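Local coordinates for PAN2-PAN3 deadenylation complex catalytic subunit pan2 (Neurospora crassa, PDB 4CZW), which serves as the catalytic subunit of the PAN deadenylation complex, probably shortening the poly(A) tails of mRNA by exonucleolytic cleavage to 5'-AMP, at residues A77-F89 and H101-S113. Sequence-based numbering, arbitrary orientation.
Sequences ADPCLLCELGYVF and HATNMLRALNHTS. With ZN (zinc ion), chain B.
Met105, present as selenomethionine, packs as a knob into a hole formed by Leu81, Glu84, Leu85 and Val88, joining two near-antiparallel helices in the buried interior of the pseudo-ubiquitin-hydrolase domain. The axes of the 81-89 part of helix 81-94 and of helix 103-109 approach to 9.2 Å at 165° between their N-to-C directions. Bends at chi2 and chi3 of Met105 carry its CE to Leu85, 3.6 Å from CD2 of that leucine, while Met105 CB lies 3.8 Å from Glu84 CB. Val88 CG2 touches both Met105 CB and Ala102 CB, closing one end of the interface. Toward the other end, Leu81 and Leu109 meet through their CD1 methyls at 3.9 Å, and Leu81 CD2 comes 3.5 Å from Thr112 OG1. That hydroxyl is tied back within its own segment, donating to Ala108 O at 2.8 Å; His111 N reaches the same oxygen from the opposite face of the carbonyl plane. Pro79, preceded by a cis peptide bond, rests its CB against Ala108 CB (4.1 Å). No hydrogen bond crosses between the segments; the contact is held by van der Waals packing, mostly of aliphatic groups. Helix 130-149 adds Leu141 beside Leu81 and Ile145 beside Leu85. Cys80, at the N-cap, and Cys83 each bind zinc through SG at 2.3 Å, and His70 and Cys75 complete a three-cysteine, one-histidine site whose CxxC pair spans the start of helix 81-94.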
loop_
_atom_site.group_PDB
_atom_site.type_symbol
_atom_site.label_atom_id
_atom_site.label_comp_id
_atom_site.label_asym_id
_atom_site.label_seq_id
_atom_site.Cartn_x
_atom_site.Cartn_y
_atom_site.Cartn_z
ATOM N N ALA A 77 -12.083 -2.511 -11.470
ATOM C CA ALA A 77 -10.919 -2.743 -12.314
ATOM C C ALA A 77 -9.938 -3.683 -11.625
ATOM O O ALA A 77 -9.642 -3.527 -10.441
ATOM C CB ALA A 77 -10.243 -1.428 -12.664
ATOM N N ASP A 78 -9.441 -4.661 -12.372
ATOM C CA ASP A 78 -8.489 -5.628 -11.841
ATOM C C ASP A 78 -7.619 -6.165 -12.973
ATOM O O ASP A 78 -8.127 -6.812 -13.889
ATOM C CB ASP A 78 -9.220 -6.769 -11.129
ATOM C CG ASP A 78 -8.275 -7.709 -10.406
ATOM O OD1 ASP A 78 -7.196 -7.256 -9.970
ATOM O OD2 ASP A 78 -8.615 -8.903 -10.264
ATOM N N PRO A 79 -6.301 -5.906 -12.913
ATOM C CA PRO A 79 -5.587 -5.215 -11.831
ATOM C C PRO A 79 -5.791 -3.700 -11.808
ATOM O O PRO A 79 -6.026 -3.081 -12.845
ATOM C CB PRO A 79 -4.122 -5.552 -12.117
ATOM C CG PRO A 79 -4.072 -5.720 -13.590
ATOM C CD PRO A 79 -5.378 -6.365 -13.967
ATOM N N CYS A 80 -5.700 -3.126 -10.612
ATOM C CA CYS A 80 -5.836 -1.690 -10.406
ATOM C C CYS A 80 -4.963 -1.271 -9.230
ATOM O O CYS A 80 -5.360 -1.409 -8.073
ATOM C CB CYS A 80 -7.297 -1.316 -10.156
ATOM S SG CYS A 80 -7.601 0.437 -9.856
ATOM N N LEU A 81 -3.773 -0.762 -9.536
ATOM C CA LEU A 81 -2.757 -0.493 -8.522
ATOM C C LEU A 81 -3.174 0.567 -7.504
ATOM O O LEU A 81 -2.733 0.532 -6.356
ATOM C CB LEU A 81 -1.448 -0.074 -9.193
ATOM C CG LEU A 81 -0.802 -1.134 -10.087
ATOM C CD1 LEU A 81 0.508 -0.627 -10.670
ATOM C CD2 LEU A 81 -0.587 -2.428 -9.316
ATOM N N LEU A 82 -4.017 1.506 -7.921
ATOM C CA LEU A 82 -4.473 2.554 -7.015
ATOM C C LEU A 82 -5.407 1.982 -5.954
ATOM O O LEU A 82 -5.353 2.377 -4.789
ATOM C CB LEU A 82 -5.167 3.677 -7.786
ATOM C CG LEU A 82 -5.547 4.898 -6.946
ATOM C CD1 LEU A 82 -4.342 5.409 -6.175
ATOM C CD2 LEU A 82 -6.124 5.994 -7.823
ATOM N N CYS A 83 -6.266 1.052 -6.363
ATOM C CA CYS A 83 -7.127 0.345 -5.422
ATOM C C CYS A 83 -6.287 -0.471 -4.450
ATOM O O CYS A 83 -6.518 -0.448 -3.240
ATOM C CB CYS A 83 -8.110 -0.566 -6.160
ATOM S SG CYS A 83 -9.632 0.244 -6.693
ATOM N N GLU A 84 -5.308 -1.188 -4.993
ATOM C CA GLU A 84 -4.396 -1.984 -4.185
ATOM C C GLU A 84 -3.598 -1.094 -3.237
ATOM O O GLU A 84 -3.282 -1.497 -2.119
ATOM C CB GLU A 84 -3.453 -2.791 -5.079
ATOM C CG GLU A 84 -4.164 -3.732 -6.043
ATOM C CD GLU A 84 -4.872 -4.872 -5.335
ATOM O OE1 GLU A 84 -4.452 -5.234 -4.216
ATOM O OE2 GLU A 84 -5.849 -5.409 -5.900
ATOM N N LEU A 85 -3.278 0.115 -3.689
ATOM C CA LEU A 85 -2.588 1.088 -2.849
ATOM C C LEU A 85 -3.454 1.489 -1.664
ATOM O O LEU A 85 -2.960 1.650 -0.549
ATOM C CB LEU A 85 -2.198 2.328 -3.658
ATOM C CG LEU A 85 -0.772 2.372 -4.213
ATOM C CD1 LEU A 85 -0.561 3.627 -5.039
ATOM C CD2 LEU A 85 0.240 2.305 -3.083
ATOM N N GLY A 86 -4.750 1.646 -1.912
ATOM C CA GLY A 86 -5.691 1.983 -0.862
ATOM C C GLY A 86 -5.793 0.876 0.168
ATOM O O GLY A 86 -5.902 1.140 1.366
ATOM N N TYR A 87 -5.752 -0.367 -0.302
ATOM C CA TYR A 87 -5.828 -1.529 0.577
ATOM C C TYR A 87 -4.617 -1.593 1.501
ATOM O O TYR A 87 -4.754 -1.816 2.704
ATOM C CB TYR A 87 -5.930 -2.821 -0.239
ATOM C CG TYR A 87 -7.110 -2.873 -1.185
ATOM C CD1 TYR A 87 -8.269 -2.152 -0.926
ATOM C CD2 TYR A 87 -7.063 -3.645 -2.338
ATOM C CE1 TYR A 87 -9.348 -2.199 -1.791
ATOM C CE2 TYR A 87 -8.136 -3.698 -3.207
ATOM C CZ TYR A 87 -9.275 -2.973 -2.929
ATOM O OH TYR A 87 -10.344 -3.025 -3.795
ATOM N N VAL A 88 -3.433 -1.396 0.929
ATOM C CA VAL A 88 -2.192 -1.427 1.693
ATOM C C VAL A 88 -2.136 -0.280 2.697
ATOM O O VAL A 88 -1.756 -0.473 3.852
ATOM C CB VAL A 88 -0.959 -1.359 0.769
ATOM C CG1 VAL A 88 0.321 -1.305 1.587
ATOM C CG2 VAL A 88 -0.940 -2.554 -0.171
ATOM N N PHE A 89 -2.525 0.911 2.252
ATOM C CA PHE A 89 -2.555 2.083 3.122
ATOM C C PHE A 89 -3.539 1.882 4.266
ATOM O O PHE A 89 -3.292 2.308 5.395
ATOM C CB PHE A 89 -2.926 3.338 2.331
ATOM C CG PHE A 89 -1.868 3.784 1.361
ATOM C CD1 PHE A 89 -0.588 3.257 1.415
ATOM C CD2 PHE A 89 -2.155 4.737 0.399
ATOM C CE1 PHE A 89 0.384 3.668 0.524
ATOM C CE2 PHE A 89 -1.187 5.154 -0.495
ATOM C CZ PHE A 89 0.085 4.620 -0.431
ATOM N N HIS A 101 1.791 -6.994 5.160
ATOM C CA HIS A 101 2.416 -7.439 3.920
ATOM C C HIS A 101 1.558 -7.052 2.720
ATOM O O HIS A 101 0.331 -7.005 2.811
ATOM C CB HIS A 101 2.666 -8.951 3.943
ATOM C CG HIS A 101 1.419 -9.779 3.908
ATOM N ND1 HIS A 101 0.939 -10.352 2.750
ATOM C CD2 HIS A 101 0.560 -10.138 4.892
ATOM C CE1 HIS A 101 -0.165 -11.026 3.021
ATOM N NE2 HIS A 101 -0.417 -10.913 4.312
ATOM N N ALA A 102 2.213 -6.766 1.600
ATOM C CA ALA A 102 1.521 -6.294 0.406
ATOM C C ALA A 102 1.544 -7.337 -0.706
ATOM O O ALA A 102 1.900 -7.031 -1.843
ATOM C CB ALA A 102 2.139 -4.991 -0.078
ATOM N N THR A 103 1.156 -8.563 -0.371
ATOM C CA THR A 103 1.173 -9.668 -1.325
ATOM C C THR A 103 0.250 -9.425 -2.518
ATOM O O THR A 103 0.672 -9.542 -3.668
ATOM C CB THR A 103 0.771 -10.993 -0.649
ATOM O OG1 THR A 103 1.736 -11.333 0.354
ATOM C CG2 THR A 103 0.700 -12.113 -1.671
ATOM N N ASN A 104 -1.004 -9.086 -2.236
ATOM C CA ASN A 104 -1.997 -8.858 -3.284
ATOM C C ASN A 104 -1.596 -7.749 -4.252
ATOM O O ASN A 104 -1.876 -7.826 -5.448
ATOM C CB ASN A 104 -3.357 -8.521 -2.669
ATOM C CG ASN A 104 -3.968 -9.689 -1.919
ATOM O OD1 ASN A 104 -3.459 -10.808 -1.963
ATOM N ND2 ASN A 104 -5.079 -9.434 -1.236
HETATM N N MSE A 105 -0.939 -6.720 -3.728
HETATM C CA MSE A 105 -0.594 -5.548 -4.521
HETATM C C MSE A 105 0.625 -5.799 -5.408
HETATM O O MSE A 105 0.713 -5.266 -6.514
HETATM C CB MSE A 105 -0.353 -4.347 -3.600
HETATM C CG MSE A 105 1.094 -3.893 -3.487
HETATM SE SE MSE A 105 1.435 -2.312 -4.562
HETATM C CE MSE A 105 0.027 -1.189 -3.834
ATOM N N LEU A 106 1.556 -6.617 -4.927
ATOM C CA LEU A 106 2.751 -6.944 -5.695
ATOM C C LEU A 106 2.417 -8.003 -6.734
ATOM O O LEU A 106 3.075 -8.112 -7.769
ATOM C CB LEU A 106 3.873 -7.427 -4.775
ATOM C CG LEU A 106 4.383 -6.410 -3.752
ATOM C CD1 LEU A 106 5.448 -7.029 -2.860
ATOM C CD2 LEU A 106 4.914 -5.167 -4.448
ATOM N N ARG A 107 1.382 -8.783 -6.443
ATOM C CA ARG A 107 0.889 -9.792 -7.367
ATOM C C ARG A 107 0.129 -9.123 -8.507
ATOM O O ARG A 107 0.237 -9.529 -9.662
ATOM C CB ARG A 107 -0.003 -10.793 -6.632
ATOM C CG ARG A 107 -0.466 -11.971 -7.467
ATOM C CD ARG A 107 -1.189 -12.988 -6.597
ATOM N NE ARG A 107 -0.294 -13.607 -5.623
ATOM C CZ ARG A 107 -0.698 -14.184 -4.495
ATOM N NH1 ARG A 107 -1.987 -14.215 -4.187
ATOM N NH2 ARG A 107 0.188 -14.725 -3.670
ATOM N N ALA A 108 -0.630 -8.084 -8.169
ATOM C CA ALA A 108 -1.384 -7.323 -9.159
ATOM C C ALA A 108 -0.451 -6.508 -10.049
ATOM O O ALA A 108 -0.738 -6.288 -11.226
ATOM C CB ALA A 108 -2.391 -6.414 -8.473
ATOM N N LEU A 109 0.661 -6.055 -9.475
ATOM C CA LEU A 109 1.683 -5.335 -10.228
ATOM C C LEU A 109 2.233 -6.210 -11.346
ATOM O O LEU A 109 2.502 -5.737 -12.450
ATOM C CB LEU A 109 2.817 -4.889 -9.303
ATOM C CG LEU A 109 4.025 -4.220 -9.967
ATOM C CD1 LEU A 109 3.672 -2.824 -10.456
ATOM C CD2 LEU A 109 5.213 -4.178 -9.018
ATOM N N ASN A 110 2.386 -7.495 -11.045
ATOM C CA ASN A 110 2.909 -8.464 -11.998
ATOM C C ASN A 110 1.971 -8.669 -13.186
ATOM O O ASN A 110 2.384 -9.162 -14.236
ATOM C CB ASN A 110 3.166 -9.798 -11.294
ATOM C CG ASN A 110 3.940 -10.776 -12.155
ATOM O OD1 ASN A 110 4.742 -10.379 -12.999
ATOM N ND2 ASN A 110 3.701 -12.065 -11.945
ATOM N N HIS A 111 0.709 -8.285 -13.016
ATOM C CA HIS A 111 -0.289 -8.447 -14.067
ATOM C C HIS A 111 -0.649 -7.114 -14.720
ATOM O O HIS A 111 -1.429 -7.072 -15.670
ATOM C CB HIS A 111 -1.552 -9.109 -13.509
ATOM C CG HIS A 111 -1.325 -10.487 -12.973
ATOM N ND1 HIS A 111 -0.955 -11.547 -13.773
ATOM C CD2 HIS A 111 -1.424 -10.983 -11.716
ATOM C CE1 HIS A 111 -0.830 -12.633 -13.033
ATOM N NE2 HIS A 111 -1.109 -12.319 -11.780
ATOM N N THR A 112 -0.078 -6.028 -14.207
ATOM C CA THR A 112 -0.346 -4.696 -14.741
ATOM C C THR A 112 0.300 -4.527 -16.116
ATOM O O THR A 112 1.362 -5.089 -16.382
ATOM C CB THR A 112 0.168 -3.594 -13.786
ATOM O OG1 THR A 112 -0.279 -3.870 -12.453
ATOM C CG2 THR A 112 -0.340 -2.222 -14.211
ATOM N N SER A 113 -0.352 -3.763 -16.987
ATOM C CA SER A 113 0.165 -3.517 -18.328
ATOM C C SER A 113 1.497 -2.773 -18.289
ATOM O O SER A 113 1.715 -1.918 -17.429
ATOM C CB SER A 113 -0.852 -2.727 -19.155
ATOM O OG SER A 113 -1.127 -1.469 -18.562
HETATM ZN ZN ZN B . -9.492 1.196 -8.800
#